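Local coordinates for secreted protein (Streptomyces lividans TK24, PDB 5LXZ) that binds copper and is probably a secreted metalloradical oxidase of the galactose oxidase-like AA5 family, at residues A[460-465]-A[475-480]. The protein carries 1 engineered substitution. Numbering follows the deposited sequence.
With CU (copper (II) ion), chain B.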
ATOM      1  N   TYR A 460      -0.256  11.750   0.149  1.00  6.96           N
ATOM      2  CA  TYR A 460      -0.360  10.689   1.176  1.00  7.09           C
ATOM      3  C   TYR A 460      -1.787  10.273   1.390  1.00  7.15           C
ATOM      4  O   TYR A 460      -2.704  11.087   1.303  1.00  7.37           O
ATOM      5  CB  TYR A 460       0.196  11.303   2.463  1.00  7.58           C
ATOM      6  CG  TYR A 460       0.349  10.436   3.648  1.00  9.05           C
ATOM      7  CD1 TYR A 460       1.031   9.249   3.536  1.00 10.48           C
ATOM      8  CD2 TYR A 460      -0.102  10.856   4.881  1.00  9.78           C
ATOM      9  CE1 TYR A 460       1.248   8.469   4.655  1.00 12.78           C
ATOM     10  CE2 TYR A 460       0.101  10.059   6.018  1.00 11.43           C
ATOM     11  CZ  TYR A 460       0.769   8.883   5.858  1.00 12.75           C
ATOM     12  OH  TYR A 460       0.982   8.083   6.970  1.00 19.36           O
ATOM     13  N   HIS A 461      -2.007   8.973   1.631  1.00  6.41           N
ATOM     14  CA  HIS A 461      -3.341   8.463   1.948  1.00  7.16           C
ATOM     15  C   HIS A 461      -4.327   8.654   0.814  1.00  6.44           C
ATOM     16  O   HIS A 461      -5.478   9.032   1.073  1.00  6.45           O
ATOM     17  CB  HIS A 461      -3.875   9.071   3.237  1.00  8.16           C
ATOM     18  CG  HIS A 461      -3.207   8.566   4.475  1.00  8.62           C
ATOM     19  ND1 HIS A 461      -3.310   9.207   5.687  1.00  9.78           N
ATOM     20  CD2 HIS A 461      -2.476   7.446   4.701  1.00  9.02           C
ATOM     21  CE1 HIS A 461      -2.653   8.531   6.603  1.00 10.11           C
ATOM     22  NE2 HIS A 461      -2.149   7.456   6.038  1.00  9.78           N
ATOM     23  N   SER A 462      -3.894   8.329  -0.401  1.00  6.61           N
ATOM     24  CA  SER A 462      -4.723   8.360  -1.601  1.00  6.24           C
ATOM     25  C   SER A 462      -4.756   7.004  -2.245  1.00  6.00           C
ATOM     26  O   SER A 462      -4.120   6.019  -1.755  1.00  6.38           O
ATOM     27  CB  SER A 462      -4.184   9.383  -2.606  1.00  6.45           C
ATOM     28  OG  SER A 462      -4.040  10.647  -2.025  1.00  7.03           O
ATOM     29  N   GLY A 463      -5.527   6.890  -3.338  1.00  5.60           N
ATOM     30  CA  GLY A 463      -5.469   5.684  -4.120  1.00  5.80           C
ATOM     31  C   GLY A 463      -6.393   5.746  -5.304  1.00  6.13           C
ATOM     32  O   GLY A 463      -7.046   6.768  -5.515  1.00  6.19           O
ATOM     33  N   SER A 464      -6.441   4.652  -6.064  1.00  6.37           N
ATOM     34  CA  SER A 464      -7.253   4.586  -7.266  1.00  6.80           C
ATOM     35  C   SER A 464      -7.715   3.173  -7.505  1.00  6.91           C
ATOM     36  O   SER A 464      -7.010   2.201  -7.170  1.00  7.26           O
ATOM     37  CB  SER A 464      -6.539   5.152  -8.480  1.00  6.53           C
ATOM     38  OG  SER A 464      -5.406   4.392  -8.846  1.00  6.79           O
ATOM     39  N   ILE A 465      -8.915   3.060  -8.070  1.00  6.98           N
ATOM     40  CA  ILE A 465      -9.584   1.784  -8.299  1.00  7.83           C
ATOM     41  C   ILE A 465     -10.224   1.779  -9.690  1.00  7.74           C
ATOM     42  O   ILE A 465     -11.072   2.641  -9.981  1.00  8.38           O
ATOM     43  CB  ILE A 465     -10.752   1.623  -7.271  1.00  8.95           C
ATOM     44  CG1 ILE A 465     -10.258   1.795  -5.821  1.00  9.92           C
ATOM     45  CG2 ILE A 465     -11.525   0.330  -7.482  1.00  9.86           C
ATOM     46  CD1 ILE A 465      -9.419   0.645  -5.373  1.00 10.37           C
ATOM     47  N   PHE A 475      -9.442   8.502  -4.686  1.00  7.36           N
ATOM     48  CA  PHE A 475      -9.845   8.904  -3.348  1.00  7.15           C
ATOM     49  C   PHE A 475      -8.678   9.383  -2.525  1.00  6.59           C
ATOM     50  O   PHE A 475      -7.517   9.129  -2.843  1.00  6.07           O
ATOM     51  CB  PHE A 475     -10.506   7.724  -2.609  1.00  7.26           C
ATOM     52  CG  PHE A 475      -9.570   6.583  -2.364  1.00  7.55           C
ATOM     53  CD1 PHE A 475      -8.791   6.535  -1.198  1.00  7.91           C
ATOM     54  CD2 PHE A 475      -9.446   5.547  -3.275  1.00  7.64           C
ATOM     55  CE1 PHE A 475      -7.909   5.487  -0.958  1.00  7.92           C
ATOM     56  CE2 PHE A 475      -8.558   4.500  -3.031  1.00  7.76           C
ATOM     57  CZ  PHE A 475      -7.795   4.485  -1.873  1.00  7.82           C
ATOM     58  N   GLY A 476      -8.992  10.028  -1.412  1.00  6.89           N
ATOM     59  CA  GLY A 476      -8.043  10.348  -0.393  1.00  6.86           C
ATOM     60  C   GLY A 476      -7.271  11.613  -0.605  1.00  7.42           C
ATOM     61  O   GLY A 476      -7.649  12.432  -1.447  1.00  7.33           O
ATOM     62  N   SER A 477      -6.230  11.755   0.219  1.00  7.44           N
ATOM     63  CA  SER A 477      -5.154  12.754   0.223  1.00  7.68           C
ATOM     64  C   SER A 477      -5.099  13.498   1.519  1.00  8.13           C
ATOM     65  O   SER A 477      -6.067  14.177   1.913  1.00  8.62           O
ATOM     66  CB  SER A 477      -5.218  13.772  -0.910  1.00  7.27           C
ATOM     67  OG  SER A 477      -3.941  14.391  -0.961  1.00  7.06           O
ATOM     68  N   ASP A 478      -3.954  13.416   2.173  1.00  8.25           N
ATOM     69  CA  ASP A 478      -3.793  13.857   3.539  1.00  8.38           C
ATOM     70  C   ASP A 478      -2.604  14.765   3.668  1.00  8.77           C
ATOM     71  O   ASP A 478      -1.578  14.419   4.248  1.00  8.88           O
ATOM     72  CB  ASP A 478      -3.655  12.578   4.387  1.00  8.67           C
ATOM     73  CG  ASP A 478      -3.932  12.761   5.858  1.00 10.40           C
ATOM     74  OD1 ASP A 478      -4.175  13.903   6.340  1.00 11.27           O
ATOM     75  OD2 ASP A 478      -3.982  11.723   6.565  1.00 10.84           O
ATOM     76  N   SER A 479      -2.748  15.974   3.139  1.00  8.11           N
ATOM     77  CA  SER A 479      -1.676  16.946   3.225  1.00  8.71           C
ATOM     78  C   SER A 479      -1.350  17.320   4.653  1.00  9.33           C
ATOM     79  O   SER A 479      -2.264  17.442   5.490  1.00  9.89           O
ATOM     80  CB  SER A 479      -2.072  18.223   2.516  1.00  8.72           C
ATOM     81  OG  SER A 479      -2.263  18.054   1.126  1.00  8.77           O
ATOM     82  N   LEU A 480      -0.068  17.536   4.910  1.00  9.41           N
ATOM     83  CA  LEU A 480       0.352  17.921   6.267  1.00 10.57           C
ATOM     84  C   LEU A 480      -0.065  19.343   6.587  1.00 10.97           C
ATOM     85  O   LEU A 480      -0.448  19.621   7.716  1.00 11.91           O
ATOM     86  CB  LEU A 480       1.850  17.742   6.448  1.00 11.76           C
ATOM     87  CG  LEU A 480       2.434  18.055   7.839  1.00 13.10           C
ATOM     88  CD1 LEU A 480       1.770  17.251   8.921  1.00 14.10           C
ATOM     89  CD2 LEU A 480       3.912  17.813   7.767  1.00 14.03           C
TER
HETATM   90 CU    CU B 701      -0.943   6.033   6.828  0.70  8.81          CU
HETATM   91  O   HOH W   1      -0.730   6.945   8.802  0.70 16.96           O
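His-461 ND1 donates a hydrogen bond to Asp-478 OD2 (2.7 Å) while NE2, across the same ring, binds copper at 2.0 Å. The carboxylate oxygen lies close to the imidazole plane and receives the N-H on its anti lone pair, so the bond is likely to fix the rotation of the ring and could polarise it toward the metal. OD2 also accepts a bond from Asn-47 ND2. With CG anti to the backbone N (chi1 -161°), the carboxylate of Asp-478 runs alongside the imidazole, the two planes 34° apart. Tyr-460 lays its ring against the imidazole, His-461 CD2 sitting 3.7 Å above the centre of the phenol. Tyr-460 OH, also part of the copper site, hydrogen-bonds to Tyr-248 OH and approaches the copper at a long 2.8 Å; Tyr-248 and His-548 are the other protein residues of the site, and water 1 also binds. Tyr-460, His-461 and Asp-478 lie just beyond the open end of the antiparallel hairpin 462-466/472-476, part of a four-stranded sheet that fits a blade of the galactose oxidase-like beta-propeller. Beyond the strands, Ser-477 N reaches His-461 O from above the carbonyl plane, and Asp-478 N makes a weak bond to Tyr-460 O, holding the backbones of both aromatic residues. Gly-463 and Phe-475 form a hydrogen-bonded pair, N to O in both directions. The Phe-475 ring folds back over Gly-463, whose CA makes a CH-pi contact 3.8 Å from the ring centroid; a side chain on this glycine would clash with CZ. Replacing Phe-475 by an alanine is likely to uncover this face of the glycine backbone and remove the contact of Ile-465 CG1 with CE2. Ala-31 of strand 30-33 touches both Phe-475 and Ile-465.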